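Local coordinates for lumazine protein (Photobacterium kishitanii, PDB 3A35) that acts as an antenna protein of luminous bacteria, shifting the light emitted by luciferase to shorter wavelength, at residues R117-I122 and I154-Y159. Sequence-based numbering, arbitrary orientation.
Sequences RLKVYI and IIFINY
Tyr121 and Phe156, a non-hydrogen-bonded antiparallel pair, form an offset stack: the ring centroids are 4.5 Å apart and the planes diverge by just 13°. The two side chains run alongside each other in the same direction, with Tyr121 CE1 3.4 Å from Phe156 CG and the phenolic OH passing above the rim of the Phe156 ring. Phe156 reaches this position because its CG is anti to the backbone N (chi1 163°), while Lys119 sends its methylene chain past the same ring, CB lying 3.7 Å from Phe156 CE1; Lys119 NZ forms a salt bridge with Glu114. Paired N-H...O=C bonds link Leu118 with Tyr159, Val120 with Ile157 and Ile122 with Ile155, the ladder of adjacent strands in the sheet of the second lumazine-binding domain, probably a barrel as in homologous riboflavin synthase. Strand 104-114 flanks 117-122 on its far side. On the sheet face opposite the stack, Val120 CG2 meets the edge of the Tyr159 ring, 3.8 Å from CD2, and Ile140 of strand 137-140 packs against Ile122, Ile157 and Tyr159. At the other end from Ile122, Arg117 uses two nitrogens on Asn158: NE donates to Asn158 OD1 (2.8 Å, 172° at the hydrogen) and NH2 to Asn158 O (3.0 Å). Both acceptors lie near the guanidinium plane, but the donors sit above the carbonyl planes; turns about chi2 and chi3 bring the guanidinium alongside Asn158.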
ATOM      1  N   ARG A 117     -11.835  -8.968 -14.076  1.00 28.76           N
ATOM      2  CA  ARG A 117     -10.745  -9.240 -13.078  1.00 24.43           C
ATOM      3  C   ARG A 117      -9.521  -8.367 -13.489  1.00 25.66           C
ATOM      4  O   ARG A 117      -9.282  -8.077 -14.672  1.00 23.85           O
ATOM      5  CB  ARG A 117     -10.342 -10.711 -13.091  1.00 25.26           C
ATOM      6  CG  ARG A 117     -11.502 -11.762 -13.101  1.00 24.25           C
ATOM      7  CD  ARG A 117     -12.381 -11.561 -11.889  1.00 28.09           C
ATOM      8  NE  ARG A 117     -11.619 -11.676 -10.595  1.00 22.24           N
ATOM      9  CZ  ARG A 117     -12.163 -11.599  -9.384  1.00 26.07           C
ATOM     10  NH1 ARG A 117     -13.478 -11.415  -9.253  1.00 29.07           N
ATOM     11  NH2 ARG A 117     -11.431 -11.752  -8.262  1.00 24.60           N
ATOM     12  N   LEU A 118      -8.752  -7.927 -12.472  1.00 21.45           N
ATOM     13  CA  LEU A 118      -7.429  -7.299 -12.622  1.00 22.50           C
ATOM     14  C   LEU A 118      -6.460  -8.408 -12.107  1.00 21.27           C
ATOM     15  O   LEU A 118      -6.407  -8.691 -10.898  1.00 21.32           O
ATOM     16  CB  LEU A 118      -7.393  -6.004 -11.794  1.00 20.04           C
ATOM     17  CG  LEU A 118      -6.038  -5.295 -11.887  1.00 21.29           C
ATOM     18  CD1 LEU A 118      -5.626  -4.828 -13.268  1.00 24.52           C
ATOM     19  CD2 LEU A 118      -5.881  -4.093 -10.963  1.00 26.99           C
ATOM     20  N   LYS A 119      -5.754  -9.071 -13.029  1.00 19.45           N
ATOM     21  CA  LYS A 119      -4.848 -10.137 -12.727  1.00 19.24           C
ATOM     22  C   LYS A 119      -3.470  -9.519 -12.600  1.00 19.41           C
ATOM     23  O   LYS A 119      -2.915  -9.033 -13.557  1.00 20.02           O
ATOM     24  CB  LYS A 119      -4.846 -11.118 -13.884  1.00 21.92           C
ATOM     25  CG  LYS A 119      -6.165 -11.770 -14.015  1.00 24.35           C
ATOM     26  CD  LYS A 119      -6.153 -13.020 -14.928  1.00 27.47           C
ATOM     27  CE  LYS A 119      -7.573 -13.579 -14.927  1.00 29.53           C
ATOM     28  NZ  LYS A 119      -7.538 -14.694 -15.928  1.00 30.24           N
ATOM     29  N   VAL A 120      -2.860  -9.601 -11.424  1.00 17.52           N
ATOM     30  CA  VAL A 120      -1.573  -8.957 -11.136  1.00 15.77           C
ATOM     31  C   VAL A 120      -0.628 -10.051 -10.765  1.00 16.52           C
ATOM     32  O   VAL A 120      -0.904 -10.846  -9.846  1.00 18.65           O
ATOM     33  CB  VAL A 120      -1.782  -7.922  -9.966  1.00 17.57           C
ATOM     34  CG1 VAL A 120      -0.371  -7.312  -9.645  1.00 17.74           C
ATOM     35  CG2 VAL A 120      -2.828  -6.844 -10.396  1.00 18.32           C
ATOM     36  N   TYR A 121       0.548 -10.039 -11.364  1.00 15.06           N
ATOM     37  CA  TYR A 121       1.658 -10.980 -11.165  1.00 17.58           C
ATOM     38  C   TYR A 121       2.862 -10.249 -10.636  1.00 17.18           C
ATOM     39  O   TYR A 121       3.335  -9.311 -11.281  1.00 17.02           O
ATOM     40  CB  TYR A 121       2.042 -11.668 -12.526  1.00 16.76           C
ATOM     41  CG  TYR A 121       0.846 -12.401 -13.128  1.00 20.35           C
ATOM     42  CD1 TYR A 121       0.640 -13.743 -12.859  1.00 22.73           C
ATOM     43  CD2 TYR A 121      -0.078 -11.739 -13.909  1.00 21.14           C
ATOM     44  CE1 TYR A 121      -0.478 -14.442 -13.390  1.00 24.09           C
ATOM     45  CE2 TYR A 121      -1.247 -12.386 -14.406  1.00 21.61           C
ATOM     46  CZ  TYR A 121      -1.411 -13.735 -14.165  1.00 22.30           C
ATOM     47  OH  TYR A 121      -2.592 -14.352 -14.691  1.00 26.29           O
ATOM     48  N   ILE A 122       3.308 -10.661  -9.469  1.00 16.93           N
ATOM     49  CA  ILE A 122       4.284  -9.882  -8.750  1.00 18.37           C
ATOM     50  C   ILE A 122       5.502 -10.758  -8.528  1.00 19.11           C
ATOM     51  O   ILE A 122       5.361 -11.822  -7.965  1.00 18.34           O
ATOM     52  CB  ILE A 122       3.711  -9.402  -7.372  1.00 17.66           C
ATOM     53  CG1 ILE A 122       2.416  -8.531  -7.577  1.00 22.04           C
ATOM     54  CG2 ILE A 122       4.853  -8.675  -6.601  1.00 18.86           C
ATOM     55  CD1 ILE A 122       1.859  -7.866  -6.378  1.00 23.37           C
ATOM     56  N   ILE A 154       6.899 -15.895  -8.592  1.00 22.26           N
ATOM     57  CA  ILE A 154       5.857 -14.996  -9.000  1.00 20.65           C
ATOM     58  C   ILE A 154       4.567 -15.334  -8.357  1.00 22.42           C
ATOM     59  O   ILE A 154       4.126 -16.494  -8.352  1.00 22.42           O
ATOM     60  CB  ILE A 154       5.874 -14.769 -10.500  1.00 23.88           C
ATOM     61  CG1 ILE A 154       4.640 -15.055 -11.201  1.00 32.02           C
ATOM     62  CG2 ILE A 154       7.294 -14.610 -11.126  1.00 26.56           C
ATOM     63  CD1 ILE A 154       4.066 -13.803 -11.286  1.00 29.53           C
ATOM     64  N   ILE A 155       4.010 -14.348  -7.673  1.00 19.74           N
ATOM     65  CA  ILE A 155       2.692 -14.544  -7.038  1.00 18.96           C
ATOM     66  C   ILE A 155       1.595 -13.944  -7.910  1.00 19.11           C
ATOM     67  O   ILE A 155       1.757 -12.821  -8.428  1.00 21.39           O
ATOM     68  CB  ILE A 155       2.656 -13.992  -5.572  1.00 22.50           C
ATOM     69  CG1 ILE A 155       2.863 -12.512  -5.484  1.00 26.36           C
ATOM     70  CG2 ILE A 155       3.631 -14.733  -4.713  1.00 23.72           C
ATOM     71  CD1 ILE A 155       2.287 -11.959  -4.218  1.00 27.41           C
ATOM     72  N   PHE A 156       0.499 -14.642  -8.150  1.00 17.41           N
ATOM     73  CA  PHE A 156      -0.596 -14.231  -8.935  1.00 19.16           C
ATOM     74  C   PHE A 156      -1.747 -13.903  -8.031  1.00 18.09           C
ATOM     75  O   PHE A 156      -2.236 -14.730  -7.243  1.00 17.96           O
ATOM     76  CB  PHE A 156      -0.917 -15.317  -9.968  1.00 18.49           C
ATOM     77  CG  PHE A 156      -2.221 -15.234 -10.579  1.00 17.53           C
ATOM     78  CD1 PHE A 156      -2.821 -14.014 -10.936  1.00 18.19           C
ATOM     79  CD2 PHE A 156      -2.887 -16.417 -10.946  1.00 21.88           C
ATOM     80  CE1 PHE A 156      -4.071 -13.920 -11.567  1.00 21.43           C
ATOM     81  CE2 PHE A 156      -4.130 -16.369 -11.536  1.00 21.80           C
ATOM     82  CZ  PHE A 156      -4.747 -15.130 -11.898  1.00 21.03           C
ATOM     83  N   ILE A 157      -2.210 -12.663  -8.058  1.00 16.25           N
ATOM     84  CA  ILE A 157      -3.353 -12.210  -7.341  1.00 16.13           C
ATOM     85  C   ILE A 157      -4.426 -11.773  -8.297  1.00 17.55           C
ATOM     86  O   ILE A 157      -4.202 -11.034  -9.225  1.00 18.33           O
ATOM     87  CB  ILE A 157      -3.029 -11.016  -6.401  1.00 16.61           C
ATOM     88  CG1 ILE A 157      -1.911 -11.461  -5.470  1.00 17.19           C
ATOM     89  CG2 ILE A 157      -4.300 -10.733  -5.483  1.00 17.03           C
ATOM     90  CD1 ILE A 157      -1.029 -10.390  -5.062  1.00 24.45           C
ATOM     91  N   ASN A 158      -5.650 -12.308  -8.099  1.00 18.24           N
ATOM     92  CA  ASN A 158      -6.691 -12.076  -9.073  1.00 18.59           C
ATOM     93  C   ASN A 158      -7.746 -11.216  -8.363  1.00 20.52           C
ATOM     94  O   ASN A 158      -8.554 -11.701  -7.522  1.00 22.22           O
ATOM     95  CB  ASN A 158      -7.248 -13.467  -9.484  1.00 20.95           C
ATOM     96  CG  ASN A 158      -8.342 -13.353 -10.450  1.00 23.59           C
ATOM     97  OD1 ASN A 158      -8.888 -12.326 -10.687  1.00 23.11           O
ATOM     98  ND2 ASN A 158      -8.685 -14.514 -11.055  1.00 32.70           N
ATOM     99  N   TYR A 159      -7.641  -9.917  -8.630  1.00 18.59           N
ATOM    100  CA  TYR A 159      -8.490  -8.929  -7.985  1.00 19.18           C
ATOM    101  C   TYR A 159      -9.792  -8.688  -8.757  1.00 21.62           C
ATOM    102  O   TYR A 159      -9.740  -8.728  -9.983  1.00 24.06           O
ATOM    103  CB  TYR A 159      -7.768  -7.579  -7.913  1.00 19.45           C
ATOM    104  CG  TYR A 159      -6.511  -7.553  -7.046  1.00 16.32           C
ATOM    105  CD1 TYR A 159      -6.631  -7.517  -5.615  1.00 17.44           C
ATOM    106  CD2 TYR A 159      -5.287  -7.551  -7.645  1.00 17.66           C
ATOM    107  CE1 TYR A 159      -5.482  -7.455  -4.834  1.00 14.61           C
ATOM    108  CE2 TYR A 159      -4.087  -7.452  -6.890  1.00 15.42           C
ATOM    109  CZ  TYR A 159      -4.234  -7.442  -5.502  1.00 17.97           C
ATOM    110  OH  TYR A 159      -2.987  -7.423  -4.842  1.00 16.49           O
TER